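Local coordinates for protein cytosolic IMP-GMP specific 5'-nucleotidase (PDB 4OHF) that probably hydrolyses IMP and GMP as a magnesium-dependent cytosolic 5'-nucleotidase of the HAD superfamily, and also binds GMP in a separate pocket, at residues B[23-28]-B[217-222]; B[27-32]-B[183-188]. All blocks are in the same frame, centred on the assembly; numbering follows the deposited sequence.

Contact 1. Residues B[23-28]-B[217-222]; sequences DMDHTL and KLLLDY. With MG (magnesium ion), chain J; PO4 (phosphate ion), chain H.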
# COMPACT_ATOMS: atom_id res chain seq x y z
N ASP B 23 18.81 25.56 7.00
CA ASP B 23 17.61 25.49 7.82
C ASP B 23 17.89 26.58 8.86
O ASP B 23 19.03 26.73 9.27
CB ASP B 23 17.56 24.10 8.45
CG ASP B 23 16.59 23.99 9.61
OD1 ASP B 23 16.77 24.68 10.63
OD2 ASP B 23 15.64 23.20 9.49
N MET B 24 16.90 27.35 9.28
CA MET B 24 17.16 28.41 10.26
C MET B 24 17.11 27.99 11.73
O MET B 24 18.14 27.98 12.40
CB MET B 24 16.21 29.59 10.05
CG MET B 24 16.39 30.67 11.09
SD MET B 24 15.31 32.12 10.91
CE MET B 24 13.75 31.48 11.50
N ASP B 25 15.93 27.66 12.24
CA ASP B 25 15.81 27.28 13.64
C ASP B 25 16.51 25.97 13.97
O ASP B 25 16.08 24.91 13.53
CB ASP B 25 14.34 27.23 14.04
CG ASP B 25 13.67 28.61 13.99
OD1 ASP B 25 14.09 29.52 14.74
OD2 ASP B 25 12.73 28.78 13.20
N HIS B 26 17.59 26.06 14.74
CA HIS B 26 18.42 24.94 15.19
C HIS B 26 19.57 24.56 14.28
O HIS B 26 20.38 23.71 14.64
CB HIS B 26 17.57 23.69 15.50
CG HIS B 26 16.52 23.92 16.54
ND1 HIS B 26 15.20 24.15 16.23
CD2 HIS B 26 16.61 24.01 17.89
CE1 HIS B 26 14.52 24.38 17.33
NE2 HIS B 26 15.35 24.30 18.36
N THR B 27 19.67 25.17 13.10
CA THR B 27 20.80 24.88 12.23
C THR B 27 21.64 26.14 12.16
O THR B 27 22.69 26.22 12.79
CB THR B 27 20.36 24.43 10.81
OG1 THR B 27 19.64 23.20 10.90
CG2 THR B 27 21.58 24.20 9.92
N LEU B 28 21.16 27.15 11.43
CA LEU B 28 21.87 28.42 11.30
C LEU B 28 21.86 29.20 12.61
O LEU B 28 22.85 29.83 12.97
CB LEU B 28 21.24 29.30 10.22
CG LEU B 28 21.73 30.75 10.13
CD1 LEU B 28 23.23 30.82 9.87
CD2 LEU B 28 20.96 31.43 9.01
N LYS B 217 13.03 37.56 10.38
CA LYS B 217 13.70 38.84 10.27
C LYS B 217 14.21 39.27 11.64
O LYS B 217 15.32 39.80 11.75
CB LYS B 217 12.74 39.90 9.70
CG LYS B 217 13.46 41.11 9.12
CD LYS B 217 12.53 42.02 8.31
CE LYS B 217 11.54 42.75 9.20
NZ LYS B 217 10.74 43.76 8.43
N LEU B 218 13.41 39.02 12.66
CA LEU B 218 13.75 39.36 14.04
C LEU B 218 14.94 38.52 14.52
O LEU B 218 15.98 39.04 14.93
CB LEU B 218 12.58 39.07 14.95
CG LEU B 218 12.38 39.94 16.18
CD1 LEU B 218 11.47 39.16 17.12
CD2 LEU B 218 13.69 40.29 16.86
N LEU B 219 14.77 37.20 14.46
CA LEU B 219 15.78 36.27 14.91
C LEU B 219 17.11 36.37 14.17
O LEU B 219 18.18 36.29 14.77
CB LEU B 219 15.24 34.85 14.81
CG LEU B 219 15.92 33.84 15.74
CD1 LEU B 219 15.42 34.04 17.16
CD2 LEU B 219 15.62 32.43 15.27
N LEU B 220 17.06 36.52 12.85
CA LEU B 220 18.29 36.62 12.07
C LEU B 220 19.06 37.86 12.48
O LEU B 220 20.28 37.83 12.62
CB LEU B 220 17.98 36.66 10.57
CG LEU B 220 17.59 35.31 9.96
CD1 LEU B 220 17.18 35.50 8.51
CD2 LEU B 220 18.75 34.36 10.06
N ASP B 221 18.33 38.95 12.66
CA ASP B 221 18.91 40.22 13.08
C ASP B 221 19.54 40.04 14.46
O ASP B 221 20.71 40.32 14.65
CB ASP B 221 17.82 41.28 13.13
CG ASP B 221 18.36 42.69 13.23
OD1 ASP B 221 17.54 43.63 13.29
OD2 ASP B 221 19.59 42.88 13.24
N TYR B 222 18.74 39.57 15.42
CA TYR B 222 19.22 39.37 16.79
C TYR B 222 20.49 38.51 16.88
O TYR B 222 21.41 38.83 17.64
CB TYR B 222 18.12 38.72 17.65
CG TYR B 222 18.57 38.37 19.06
CD1 TYR B 222 18.58 39.32 20.08
CD2 TYR B 222 19.02 37.09 19.36
CE1 TYR B 222 19.03 39.01 21.37
CE2 TYR B 222 19.47 36.76 20.63
CZ TYR B 222 19.48 37.73 21.64
OH TYR B 222 19.95 37.40 22.90
MG MG J . 15.50 23.52 12.01
P PO4 H . 13.21 25.92 10.57
O1 PO4 H . 12.00 26.35 11.32
O2 PO4 H . 13.97 24.92 11.35
O3 PO4 H . 14.08 27.10 10.31
O4 PO4 H . 12.80 25.30 9.29
O HOH W 1 13.67 22.64 12.44
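M24 meets L220 and L219 through the outer half of its side chain. Its CB lies 3.3 Å from phosphate O3. CG, anti to the backbone N (chi1 177°), leads away from that anion toward helix 217-222. SD then reaches L220 CG at 4.0 Å, and a bend at chi3 (76°) brings CE to within 4.3 Å of L219 CD2. L28 adds a second apolar touch, CD2 to L220 CD2 at 3.8 Å, the two side chains crossing at about a right angle. The axes of helices 24-28 and 217-222 run nearly parallel, but 11.6 Å apart, so side chains alone bridge the gap and no hydrogen bond crosses it. D25 OD1 also lies against L219 CD2, while its polar partner is Y31 OH; OD2 bonds to S211 OG.

The DMDHT sequence is the first HAD motif, and the wide pi-type turn at 24-28 matches the family's squiggle. D23 grips magnesium through both carboxylate oxygens and D25 through its carbonyl O, at 2.1 Å; D303 completes the protein's share. D25 N donates to phosphate O3 at 2.7 Å, and M24 N adds a weak bond to the same oxygen. M24, L28 and L220 all touch I207 of strand 204-208, the neighbour of strand 19-22 in the central sheet, so helix 213-224 packs beside the motif over the sheet's interior.

Contact 2. Residues B[27-32]-B[183-188]; sequences TLIRYN and KYVIRE
Y31 and V185 face each other as an antiparallel non-hydrogen-bonded pair, with their CA atoms 4.3 Å apart, in a very short two-stranded pairing. Its place straight after the helical turn 24-28 is consistent with the flap of the HAD fold, here with some 150 residues inserted between its two strands. Two backbone bonds frame the pair: I186 N donates to R30 O at 2.7 Å and N32 N to Y184 O at 2.7 Å, with N-H...O angles of 155° and 165°. Y184 O also accepts a CA-H...O contact from Y31 CA.

The closely packed side, buried in the fold, carries I29, Y31 and V185. I29 CG2 touches V185 CG2 at 4.2 Å, the Y31 ring passes Y184 O obliquely, and L219 and Y222 of helix 213-224 back this face. The Y31 hydroxyl, beyond the apolar layer, bonds to D25 OD1 and to Y215 OH.

The other face, with R30 and I186, is partly exposed, and there apolar packing is combined with charge. I186 CG2 lies over one face of the R30 guanidinium, 4.0 Å from NH2. E188 comes at the guanidinium edge: with chi1 at 172° and the chain extended beyond CG, it carries its carboxylate across to R30, while OE1 is held by S435 OG. The salt bridge rests on R30 NE to E188 OE2 at 2.9 Å, with the guanidinium and carboxylate planes nearly perpendicular; R30 NH2 adds a weak bond of 3.2 Å to that same E188 OE2.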
# COMPACT_ATOMS: atom_id res chain seq x y z
N THR B 27 19.67 25.17 13.10
CA THR B 27 20.80 24.88 12.23
C THR B 27 21.64 26.14 12.16
O THR B 27 22.69 26.22 12.79
CB THR B 27 20.36 24.43 10.81
OG1 THR B 27 19.64 23.20 10.90
CG2 THR B 27 21.58 24.20 9.92
N LEU B 28 21.16 27.15 11.43
CA LEU B 28 21.87 28.42 11.30
C LEU B 28 21.86 29.20 12.61
O LEU B 28 22.85 29.83 12.97
CB LEU B 28 21.24 29.30 10.22
CG LEU B 28 21.73 30.75 10.13
CD1 LEU B 28 23.23 30.82 9.87
CD2 LEU B 28 20.96 31.43 9.01
N ILE B 29 20.73 29.16 13.31
CA ILE B 29 20.60 29.85 14.58
C ILE B 29 20.50 28.84 15.72
O ILE B 29 19.58 28.02 15.76
CB ILE B 29 19.36 30.76 14.56
CG1 ILE B 29 19.61 31.91 13.59
CG2 ILE B 29 19.05 31.28 15.95
CD1 ILE B 29 18.43 32.82 13.38
N ARG B 30 21.45 28.88 16.64
CA ARG B 30 21.45 27.92 17.75
C ARG B 30 20.52 28.27 18.92
O ARG B 30 20.36 29.43 19.30
CB ARG B 30 22.88 27.71 18.25
CG ARG B 30 23.41 26.29 18.04
CD ARG B 30 24.75 26.27 17.33
NE ARG B 30 25.80 26.99 18.06
CZ ARG B 30 26.24 26.69 19.28
NH1 ARG B 30 25.73 25.67 19.95
NH2 ARG B 30 27.19 27.43 19.83
N TYR B 31 19.89 27.23 19.47
CA TYR B 31 18.99 27.38 20.61
C TYR B 31 19.50 26.60 21.80
O TYR B 31 20.19 25.59 21.65
CB TYR B 31 17.59 26.86 20.28
CG TYR B 31 16.74 27.78 19.43
CD1 TYR B 31 15.87 28.69 20.02
CD2 TYR B 31 16.77 27.70 18.04
CE1 TYR B 31 15.06 29.51 19.24
CE2 TYR B 31 15.97 28.51 17.26
CZ TYR B 31 15.11 29.42 17.87
OH TYR B 31 14.32 30.24 17.11
N ASN B 32 19.15 27.07 22.98
CA ASN B 32 19.51 26.41 24.22
C ASN B 32 18.56 25.20 24.32
O ASN B 32 17.39 25.35 24.69
CB ASN B 32 19.27 27.36 25.39
CG ASN B 32 19.67 26.77 26.70
OD1 ASN B 32 19.16 25.72 27.13
ND2 ASN B 32 20.59 27.44 27.38
N LYS B 183 17.42 34.05 26.51
CA LYS B 183 17.31 32.83 27.30
C LYS B 183 17.17 31.63 26.36
O LYS B 183 17.45 30.50 26.75
CB LYS B 183 16.08 32.90 28.20
CG LYS B 183 15.78 31.60 28.94
CD LYS B 183 14.39 31.58 29.53
CE LYS B 183 14.14 30.25 30.25
NZ LYS B 183 12.76 30.20 30.81
N TYR B 184 16.76 31.87 25.12
CA TYR B 184 16.55 30.78 24.17
C TYR B 184 17.55 30.64 23.04
O TYR B 184 17.97 29.52 22.74
CB TYR B 184 15.13 30.85 23.61
CG TYR B 184 14.11 30.48 24.65
CD1 TYR B 184 13.99 29.16 25.11
CD2 TYR B 184 13.28 31.45 25.22
CE1 TYR B 184 13.08 28.81 26.11
CE2 TYR B 184 12.37 31.12 26.22
CZ TYR B 184 12.27 29.80 26.66
OH TYR B 184 11.37 29.46 27.64
N VAL B 185 17.96 31.73 22.41
CA VAL B 185 18.92 31.61 21.31
C VAL B 185 20.36 31.94 21.67
O VAL B 185 20.66 32.94 22.32
CB VAL B 185 18.46 32.44 20.06
CG1 VAL B 185 17.26 33.27 20.39
CG2 VAL B 185 19.60 33.31 19.53
N ILE B 186 21.27 31.07 21.23
CA ILE B 186 22.69 31.22 21.48
C ILE B 186 23.33 31.94 20.31
O ILE B 186 23.10 31.59 19.15
CB ILE B 186 23.37 29.84 21.64
CG1 ILE B 186 22.80 29.10 22.85
CG2 ILE B 186 24.85 30.00 21.83
CD1 ILE B 186 23.31 27.69 22.98
N ARG B 187 24.14 32.94 20.61
CA ARG B 187 24.85 33.70 19.58
C ARG B 187 26.26 33.14 19.42
O ARG B 187 26.86 32.66 20.38
CB ARG B 187 24.90 35.17 19.97
CG ARG B 187 23.56 35.88 19.84
CD ARG B 187 23.51 37.11 20.73
NE ARG B 187 22.77 38.21 20.11
CZ ARG B 187 22.50 39.36 20.72
NH1 ARG B 187 22.91 39.56 21.96
NH2 ARG B 187 21.84 40.31 20.06
N GLU B 188 26.79 33.20 18.21
CA GLU B 188 28.12 32.67 17.97
C GLU B 188 28.79 33.41 16.83
O GLU B 188 28.38 33.28 15.68
CB GLU B 188 28.02 31.16 17.64
CG GLU B 188 29.33 30.52 17.16
CD GLU B 188 29.17 29.05 16.76
OE1 GLU B 188 30.17 28.45 16.30
OE2 GLU B 188 28.06 28.49 16.92

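Contacts 1 and 2 start from one piece of chain, sharing T27 and L28, and their centres lie about 8 Å apart. Contact 1 is the more deeply buried: its cross-segment contacts are without hydrogen bonds, and its polar chemistry is turned to magnesium and phosphate. Contact 2 is only partly buried and depends on backbone bonds plus a salt bridge; it buries 455 Å² against 195 Å². Helix 213-224 serves both, since L219 packs on I29 and Y31 as well as on the metal-site turn. Two polar links join them: the Y31 hydroxyl reaches the D25 carboxylate, and R187 NH2 probably bonds to Y222 O at 2.9 Å.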